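Tannase (Lactobacillus plantarum, PDB 3WA7) catalyses the hydrolysis of galloyl ester bonds in tannins, releasing gallic acid, as a member of the alpha/beta-hydrolase superfamily. Local coordinates at residues P205-D213 with L390-S398; F292-L300 with F424-I432. One frame throughout, in Å; residues are numbered along the deposited sequence.

Contact 1: P205-D213 with L390-S398; sequences PIHNLEHAD and LIQAINPLS
Asn395 ND2 gives one hydrogen to Asn208 and the other to Glu210, so a single amide nitrogen ties both partners to the turn after helix 388-393. Its bond to Asn208 OD1 is 2.9 Å long and bent, with an N-H...O angle of 145° and the two amide planes well off parallel. The bond to Glu210 OE2 is straighter, 163°; it leaves in the Asn395 amide plane but lands from above the carboxylate, which stands nearly upright to the amide. Asn208 OD1 is gripped twice, since His211 ND1 reaches it at 2.8 Å from the opposite face of its plane. In Glu210 a chi1 of 70° sets CG between the backbone N and the carbonyl carbon, over the centre of the His211 ring and 3.4 Å above its plane; the bend at chi2 then carries CD to 3.5 Å from Ile391 CG2. A water joins Glu210 OE1 to Ile391 O. Further along the contact, Leu397 CD1 lies 3.4 Å from Asn208 ND2, which also bonds Tyr268 OH, while His207 CB packs 3.9 Å from Pro396 CD. Asn395 OD1 accepts from Leu397 N at 3.1 Å, a capping bond in the turn leading into helix 398-401. The arrangement is a buried polar junction between two helix-bounding turns of an alpha/beta-hydrolase fold, one following strand 199-203, the other leading towards its sheet neighbour 410-414.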
loop_
_atom_site.group_PDB
_atom_site.type_symbol
_atom_site.label_atom_id
_atom_site.label_comp_id
_atom_site.label_asym_id
_atom_site.label_seq_id
_atom_site.Cartn_x
_atom_site.Cartn_y
_atom_site.Cartn_z
ATOM N N PRO A 205 0.190 3.906 -0.374
ATOM C CA PRO A 205 -0.878 3.077 0.189
ATOM C C PRO A 205 -2.260 3.693 0.006
ATOM O O PRO A 205 -2.555 4.764 0.538
ATOM C CB PRO A 205 -0.482 2.949 1.659
ATOM C CG PRO A 205 0.244 4.244 1.926
ATOM C CD PRO A 205 1.097 4.390 0.682
ATOM N N ILE A 206 -3.099 3.012 -0.764
ATOM C CA ILE A 206 -4.453 3.483 -1.009
ATOM C C ILE A 206 -5.292 2.913 0.127
ATOM O O ILE A 206 -5.863 1.829 0.013
ATOM C CB ILE A 206 -4.969 2.978 -2.370
ATOM C CG1 ILE A 206 -4.019 3.433 -3.482
ATOM C CG2 ILE A 206 -6.374 3.509 -2.630
ATOM C CD1 ILE A 206 -3.952 4.946 -3.667
ATOM N N HIS A 207 -5.330 3.653 1.233
ATOM C CA HIS A 207 -6.048 3.236 2.434
ATOM C C HIS A 207 -6.954 4.350 2.961
ATOM O O HIS A 207 -7.090 5.396 2.328
ATOM C CB HIS A 207 -5.040 2.857 3.518
ATOM C CG HIS A 207 -4.315 4.032 4.099
ATOM N ND1 HIS A 207 -3.394 4.770 3.387
ATOM C CD2 HIS A 207 -4.417 4.625 5.312
ATOM C CE1 HIS A 207 -2.961 5.770 4.136
ATOM N NE2 HIS A 207 -3.567 5.704 5.309
ATOM N N ASN A 208 -7.554 4.125 4.131
ATOM C CA ASN A 208 -8.464 5.102 4.742
ATOM C C ASN A 208 -9.529 5.423 3.692
ATOM O O ASN A 208 -9.925 6.578 3.489
ATOM C CB ASN A 208 -7.680 6.360 5.148
ATOM C CG ASN A 208 -8.458 7.258 6.090
ATOM O OD1 ASN A 208 -9.448 6.840 6.689
ATOM N ND2 ASN A 208 -8.001 8.500 6.235
ATOM N N LEU A 209 -9.998 4.363 3.038
ATOM C CA LEU A 209 -10.972 4.461 1.959
ATOM C C LEU A 209 -12.271 5.200 2.262
ATOM O O LEU A 209 -12.781 5.923 1.404
ATOM C CB LEU A 209 -11.284 3.053 1.431
ATOM C CG LEU A 209 -10.050 2.226 1.047
ATOM C CD1 LEU A 209 -10.488 0.838 0.600
ATOM C CD2 LEU A 209 -9.263 2.929 -0.064
ATOM N N GLU A 210 -12.799 5.036 3.471
ATOM C CA GLU A 210 -14.056 5.679 3.840
ATOM C C GLU A 210 -13.929 7.192 4.021
ATOM O O GLU A 210 -14.927 7.878 4.230
ATOM C CB GLU A 210 -14.629 5.054 5.121
ATOM C CG GLU A 210 -13.840 5.362 6.383
ATOM C CD GLU A 210 -12.769 4.331 6.682
ATOM O OE1 GLU A 210 -12.144 3.820 5.730
ATOM O OE2 GLU A 210 -12.550 4.037 7.879
ATOM N N HIS A 211 -12.706 7.709 3.941
ATOM C CA HIS A 211 -12.490 9.147 4.082
ATOM C C HIS A 211 -11.705 9.692 2.890
ATOM O O HIS A 211 -11.410 10.888 2.828
ATOM C CB HIS A 211 -11.722 9.454 5.370
ATOM C CG HIS A 211 -12.397 8.949 6.608
ATOM N ND1 HIS A 211 -11.798 8.056 7.469
ATOM C CD2 HIS A 211 -13.624 9.202 7.121
ATOM C CE1 HIS A 211 -12.629 7.777 8.457
ATOM N NE2 HIS A 211 -13.744 8.460 8.270
ATOM N N ALA A 212 -11.382 8.809 1.946
ATOM C CA ALA A 212 -10.617 9.187 0.757
ATOM C C ALA A 212 -11.370 10.107 -0.196
ATOM O O ALA A 212 -10.751 10.909 -0.897
ATOM C CB ALA A 212 -10.159 7.935 0.009
ATOM N N ASP A 213 -12.694 9.991 -0.243
ATOM C CA ASP A 213 -13.473 10.855 -1.125
ATOM C C ASP A 213 -13.395 12.298 -0.652
ATOM O O ASP A 213 -13.220 13.212 -1.461
ATOM C CB ASP A 213 -14.936 10.407 -1.188
ATOM C CG ASP A 213 -15.117 9.136 -1.997
ATOM O OD1 ASP A 213 -14.476 9.026 -3.064
ATOM O OD2 ASP A 213 -15.903 8.263 -1.576
ATOM N N LEU A 390 -16.290 -3.809 9.531
ATOM C CA LEU A 390 -15.370 -4.295 8.503
ATOM C C LEU A 390 -14.583 -3.139 7.895
ATOM O O LEU A 390 -13.380 -3.247 7.658
ATOM C CB LEU A 390 -16.146 -5.027 7.402
ATOM C CG LEU A 390 -15.340 -5.437 6.160
ATOM C CD1 LEU A 390 -14.177 -6.340 6.561
ATOM C CD2 LEU A 390 -16.257 -6.156 5.180
ATOM N N ILE A 391 -15.267 -2.032 7.634
ATOM C CA ILE A 391 -14.607 -0.862 7.067
ATOM C C ILE A 391 -13.494 -0.424 8.021
ATOM O O ILE A 391 -12.364 -0.162 7.603
ATOM C CB ILE A 391 -15.615 0.291 6.874
ATOM C CG1 ILE A 391 -16.662 -0.110 5.832
ATOM C CG2 ILE A 391 -14.883 1.560 6.467
ATOM C CD1 ILE A 391 -17.809 0.880 5.695
ATOM N N GLN A 392 -13.818 -0.367 9.306
ATOM C CA GLN A 392 -12.857 0.031 10.329
ATOM C C GLN A 392 -11.701 -0.966 10.453
ATOM O O GLN A 392 -10.533 -0.577 10.597
ATOM C CB GLN A 392 -13.573 0.157 11.678
ATOM C CG GLN A 392 -12.673 0.524 12.840
ATOM C CD GLN A 392 -13.425 0.571 14.155
ATOM O OE1 GLN A 392 -14.337 1.380 14.334
ATOM N NE2 GLN A 392 -13.051 -0.303 15.080
ATOM N N ALA A 393 -12.033 -2.251 10.384
ATOM C CA ALA A 393 -11.047 -3.316 10.503
ATOM C C ALA A 393 -9.956 -3.293 9.433
ATOM O O ALA A 393 -8.821 -3.698 9.699
ATOM C CB ALA A 393 -11.751 -4.675 10.492
ATOM N N ILE A 394 -10.279 -2.830 8.229
ATOM C CA ILE A 394 -9.266 -2.807 7.179
ATOM C C ILE A 394 -8.612 -1.442 6.977
ATOM O O ILE A 394 -7.894 -1.230 5.999
ATOM C CB ILE A 394 -9.814 -3.309 5.819
ATOM C CG1 ILE A 394 -10.867 -2.346 5.271
ATOM C CG2 ILE A 394 -10.380 -4.713 5.977
ATOM C CD1 ILE A 394 -11.225 -2.637 3.823
ATOM N N ASN A 395 -8.857 -0.527 7.908
ATOM C CA ASN A 395 -8.259 0.804 7.846
ATOM C C ASN A 395 -7.088 0.793 8.835
ATOM O O ASN A 395 -7.289 0.651 10.040
ATOM C CB ASN A 395 -9.279 1.871 8.263
ATOM C CG ASN A 395 -8.759 3.290 8.067
ATOM O OD1 ASN A 395 -7.552 3.516 7.977
ATOM N ND2 ASN A 395 -9.674 4.257 8.015
ATOM N N PRO A 396 -5.850 0.926 8.337
ATOM C CA PRO A 396 -4.684 0.921 9.227
ATOM C C PRO A 396 -4.798 1.914 10.387
ATOM O O PRO A 396 -4.361 1.632 11.500
ATOM C CB PRO A 396 -3.531 1.266 8.285
ATOM C CG PRO A 396 -3.974 0.672 6.984
ATOM C CD PRO A 396 -5.435 1.074 6.931
ATOM N N LEU A 397 -5.392 3.072 10.120
ATOM C CA LEU A 397 -5.539 4.111 11.134
ATOM C C LEU A 397 -6.311 3.683 12.382
ATOM O O LEU A 397 -6.030 4.159 13.482
ATOM C CB LEU A 397 -6.218 5.343 10.526
ATOM C CG LEU A 397 -5.575 5.984 9.293
ATOM C CD1 LEU A 397 -6.341 7.256 8.948
ATOM C CD2 LEU A 397 -4.110 6.307 9.557
ATOM N N SER A 398 -7.286 2.795 12.206
ATOM C CA SER A 398 -8.111 2.321 13.313
ATOM C C SER A 398 -7.296 1.769 14.478
ATOM O O SER A 398 -7.668 1.930 15.638
ATOM C CB SER A 398 -9.070 1.231 12.822
ATOM O OG SER A 398 -9.958 1.740 11.846
HETATM O O HOH W 1 -8.995 1.716 4.508
HETATM O O HOH W 2 -11.467 1.138 5.293
#

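Contact 2: F292-L300 with F424-I432; sequences FRDVVRQLL and FAIPIILAI. With SO4 (sulfate ion), chain B.
The Phe292 ring meets Ala425 CB at its edge, in plane, 3.9 Å from CE2, while Ile428 CG2 comes in obliquely at 4.0 Å from CE1. Two other flat groups, the guanidiniums of Arg293 and Arg297, turn their edges to a sulfate, probably from the crystallisation liquor. Both point to its O3, from Arg293 NE and Arg297 NH2, each at 2.7 Å; Arg293 NH2 and Arg297 NE take O2 and O1. At another part of the Arg297 edge, NH1 meets Asp294 OD1 from above the carboxylate plane, at 2.8 Å, in a salt bridge. A leucine in place of Arg297 would probably leave Asp294 without this charged mate and the sulfate with fewer donors. Between the helices Ile428 is a knob among Phe292, Val295, Val296 and Leu299. With CG1 beside the backbone N (chi1 -69°) and the chain extended beyond it, its CD1 meets Leu299 CD2 tip to tip at 3.6 Å and comes within 3.8 Å of Val296 CG2. The segment axes cross at 103° and come no closer than 10.9 Å. Phe443 of edge strand 440-444 touches Leu299 and Ile428, Trp218 of helix 209-220 packs on Val296, and helix 332-339 meets Leu300 and Phe424.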
loop_
_atom_site.group_PDB
_atom_site.type_symbol
_atom_site.label_atom_id
_atom_site.label_comp_id
_atom_site.label_asym_id
_atom_site.label_seq_id
_atom_site.Cartn_x
_atom_site.Cartn_y
_atom_site.Cartn_z
ATOM N N PHE A 292 -3.103 22.573 8.554
ATOM C CA PHE A 292 -2.896 21.301 7.871
ATOM C C PHE A 292 -2.564 21.532 6.401
ATOM O O PHE A 292 -1.718 20.840 5.835
ATOM C CB PHE A 292 -4.124 20.397 7.961
ATOM C CG PHE A 292 -3.912 19.048 7.332
ATOM C CD1 PHE A 292 -3.126 18.085 7.967
ATOM C CD2 PHE A 292 -4.447 18.756 6.084
ATOM C CE1 PHE A 292 -2.877 16.854 7.362
ATOM C CE2 PHE A 292 -4.203 17.526 5.471
ATOM C CZ PHE A 292 -3.418 16.575 6.109
ATOM N N ARG A 293 -3.233 22.495 5.776
ATOM C CA ARG A 293 -2.959 22.786 4.373
ATOM C C ARG A 293 -1.501 23.227 4.236
ATOM O O ARG A 293 -0.820 22.874 3.268
ATOM C CB ARG A 293 -3.880 23.891 3.857
ATOM C CG ARG A 293 -3.692 24.182 2.373
ATOM C CD ARG A 293 -4.560 25.339 1.907
ATOM N NE ARG A 293 -4.457 25.570 0.466
ATOM C CZ ARG A 293 -5.169 24.928 -0.455
ATOM N NH1 ARG A 293 -6.054 24.007 -0.093
ATOM N NH2 ARG A 293 -4.999 25.209 -1.742
ATOM N N ASP A 294 -1.030 24.001 5.212
ATOM C CA ASP A 294 0.352 24.480 5.218
ATOM C C ASP A 294 1.321 23.302 5.138
ATOM O O ASP A 294 2.349 23.375 4.463
ATOM C CB ASP A 294 0.651 25.267 6.502
ATOM C CG ASP A 294 0.087 26.680 6.488
ATOM O OD1 ASP A 294 -0.611 27.063 5.524
ATOM O OD2 ASP A 294 0.352 27.416 7.464
ATOM N N VAL A 295 0.994 22.220 5.843
ATOM C CA VAL A 295 1.843 21.034 5.862
ATOM C C VAL A 295 1.946 20.412 4.478
ATOM O O VAL A 295 3.036 20.051 4.034
ATOM C CB VAL A 295 1.311 19.982 6.868
ATOM C CG1 VAL A 295 2.148 18.710 6.800
ATOM C CG2 VAL A 295 1.359 20.554 8.276
ATOM N N VAL A 296 0.813 20.284 3.794
ATOM C CA VAL A 296 0.818 19.714 2.455
ATOM C C VAL A 296 1.660 20.601 1.537
ATOM O O VAL A 296 2.494 20.110 0.780
ATOM C CB VAL A 296 -0.610 19.605 1.885
ATOM C CG1 VAL A 296 -0.570 19.017 0.481
ATOM C CG2 VAL A 296 -1.461 18.738 2.798
ATOM N N ARG A 297 1.448 21.911 1.619
ATOM C CA ARG A 297 2.197 22.855 0.788
ATOM C C ARG A 297 3.696 22.735 1.060
ATOM O O ARG A 297 4.511 22.672 0.139
ATOM C CB ARG A 297 1.750 24.295 1.076
ATOM C CG ARG A 297 2.445 25.337 0.204
ATOM C CD ARG A 297 2.128 26.777 0.630
ATOM N NE ARG A 297 0.692 27.037 0.722
ATOM C CZ ARG A 297 0.033 27.177 1.870
ATOM N NH1 ARG A 297 0.679 27.086 3.027
ATOM N NH2 ARG A 297 -1.272 27.410 1.862
ATOM N N GLN A 298 4.051 22.699 2.337
ATOM C CA GLN A 298 5.446 22.605 2.743
ATOM C C GLN A 298 6.115 21.297 2.331
ATOM O O GLN A 298 7.310 21.270 2.017
ATOM C CB GLN A 298 5.538 22.826 4.256
ATOM C CG GLN A 298 5.253 24.276 4.614
ATOM C CD GLN A 298 4.679 24.475 6.003
ATOM O OE1 GLN A 298 4.316 25.594 6.368
ATOM N NE2 GLN A 298 4.593 23.404 6.779
ATOM N N LEU A 299 5.349 20.215 2.321
ATOM C CA LEU A 299 5.888 18.922 1.933
ATOM C C LEU A 299 6.219 18.948 0.442
ATOM O O LEU A 299 7.210 18.367 0.005
ATOM C CB LEU A 299 4.873 17.822 2.239
ATOM C CG LEU A 299 5.358 16.377 2.160
ATOM C CD1 LEU A 299 6.615 16.180 3.006
ATOM C CD2 LEU A 299 4.242 15.474 2.653
ATOM N N LEU A 300 5.391 19.633 -0.340
ATOM C CA LEU A 300 5.642 19.736 -1.772
ATOM C C LEU A 300 6.825 20.667 -2.037
ATOM O O LEU A 300 7.578 20.473 -2.993
ATOM C CB LEU A 300 4.379 20.220 -2.495
ATOM C CG LEU A 300 3.363 19.087 -2.685
ATOM C CD1 LEU A 300 1.971 19.642 -2.963
ATOM C CD2 LEU A 300 3.826 18.191 -3.825
ATOM N N PHE A 424 -2.790 13.720 -1.350
ATOM C CA PHE A 424 -1.540 13.718 -0.598
ATOM C C PHE A 424 -1.876 13.681 0.887
ATOM O O PHE A 424 -1.086 13.209 1.697
ATOM C CB PHE A 424 -0.741 14.989 -0.896
ATOM C CG PHE A 424 -0.331 15.122 -2.331
ATOM C CD1 PHE A 424 -0.706 16.236 -3.074
ATOM C CD2 PHE A 424 0.434 14.130 -2.938
ATOM C CE1 PHE A 424 -0.324 16.362 -4.412
ATOM C CE2 PHE A 424 0.821 14.244 -4.270
ATOM C CZ PHE A 424 0.443 15.361 -5.009
ATOM N N ALA A 425 -3.057 14.190 1.233
ATOM C CA ALA A 425 -3.497 14.221 2.626
ATOM C C ALA A 425 -3.566 12.833 3.249
ATOM O O ALA A 425 -3.315 12.670 4.440
ATOM C CB ALA A 425 -4.862 14.895 2.727
ATOM N N ILE A 426 -3.912 11.834 2.440
ATOM C CA ILE A 426 -4.027 10.465 2.925
ATOM C C ILE A 426 -2.717 9.913 3.511
ATOM O O ILE A 426 -2.686 9.486 4.663
ATOM C CB ILE A 426 -4.573 9.541 1.803
ATOM C CG1 ILE A 426 -6.036 9.904 1.513
ATOM C CG2 ILE A 426 -4.453 8.078 2.203
ATOM C CD1 ILE A 426 -6.980 9.726 2.706
ATOM N N PRO A 427 -1.620 9.900 2.730
ATOM C CA PRO A 427 -0.386 9.376 3.327
ATOM C C PRO A 427 0.157 10.296 4.430
ATOM O O PRO A 427 0.802 9.839 5.373
ATOM C CB PRO A 427 0.562 9.259 2.131
ATOM C CG PRO A 427 0.068 10.329 1.196
ATOM C CD PRO A 427 -1.434 10.189 1.298
ATOM N N ILE A 428 -0.113 11.593 4.317
ATOM C CA ILE A 428 0.358 12.531 5.330
ATOM C C ILE A 428 -0.324 12.259 6.674
ATOM O O ILE A 428 0.317 12.311 7.723
ATOM C CB ILE A 428 0.107 13.995 4.889
ATOM C CG1 ILE A 428 1.021 14.328 3.702
ATOM C CG2 ILE A 428 0.376 14.947 6.050
ATOM C CD1 ILE A 428 0.717 15.659 3.032
ATOM N N ILE A 429 -1.620 11.961 6.640
ATOM C CA ILE A 429 -2.358 11.663 7.865
ATOM C C ILE A 429 -1.761 10.429 8.538
ATOM O O ILE A 429 -1.571 10.407 9.753
ATOM C CB ILE A 429 -3.855 11.409 7.575
ATOM C CG1 ILE A 429 -4.552 12.735 7.246
ATOM C CG2 ILE A 429 -4.517 10.744 8.781
ATOM C CD1 ILE A 429 -5.977 12.572 6.738
ATOM N N LEU A 430 -1.461 9.407 7.744
ATOM C CA LEU A 430 -0.874 8.183 8.277
ATOM C C LEU A 430 0.485 8.475 8.916
ATOM O O LEU A 430 0.765 8.048 10.037
ATOM C CB LEU A 430 -0.713 7.145 7.161
ATOM C CG LEU A 430 0.043 5.856 7.506
ATOM C CD1 LEU A 430 -0.625 5.143 8.674
ATOM C CD2 LEU A 430 0.083 4.959 6.282
ATOM N N ALA A 431 1.324 9.212 8.199
ATOM C CA ALA A 431 2.649 9.548 8.703
ATOM C C ALA A 431 2.605 10.325 10.018
ATOM O O ALA A 431 3.354 10.030 10.951
ATOM C CB ALA A 431 3.419 10.341 7.651
ATOM N N ILE A 432 1.732 11.321 10.099
ATOM C CA ILE A 432 1.650 12.120 11.315
ATOM C C ILE A 432 1.043 11.337 12.467
ATOM O O ILE A 432 1.505 11.442 13.602
ATOM C CB ILE A 432 0.847 13.414 11.079
ATOM C CG1 ILE A 432 1.597 14.294 10.075
ATOM C CG2 ILE A 432 0.646 14.162 12.401
ATOM C CD1 ILE A 432 0.869 15.578 9.712
HETATM S S SO4 B . -2.449 28.057 -1.585
HETATM O O1 SO4 B . -1.002 27.782 -1.648
HETATM O O2 SO4 B . -3.167 27.269 -2.599
HETATM O O3 SO4 B . -2.957 27.713 -0.244
HETATM O O4 SO4 B . -2.681 29.494 -1.836
#

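Contacts 1 and 2 have centres about 17 Å apart and meet through helix 425-436, whose other side faces the 205-213 turn. His207 CE1 packs 3.4 Å from Ile426 CG2, its NE2 lies 3.7 Å from Leu430 CB, and Leu397 CD2 is 3.8 Å from Leu430 CD1. Their segments alternate along the chain, so the sequence spans they bridge overlap. Each comes close to a probable Ser163-His451-Asp419 triad: Ile206 makes a backbone hydrogen bond with Ser163, whereas the Phe424 side chain comes near the triad without touching it. The sulfate belongs to contact 2, and Leu332 N and Ser333 N, at the start of helix 332-339, also bond it.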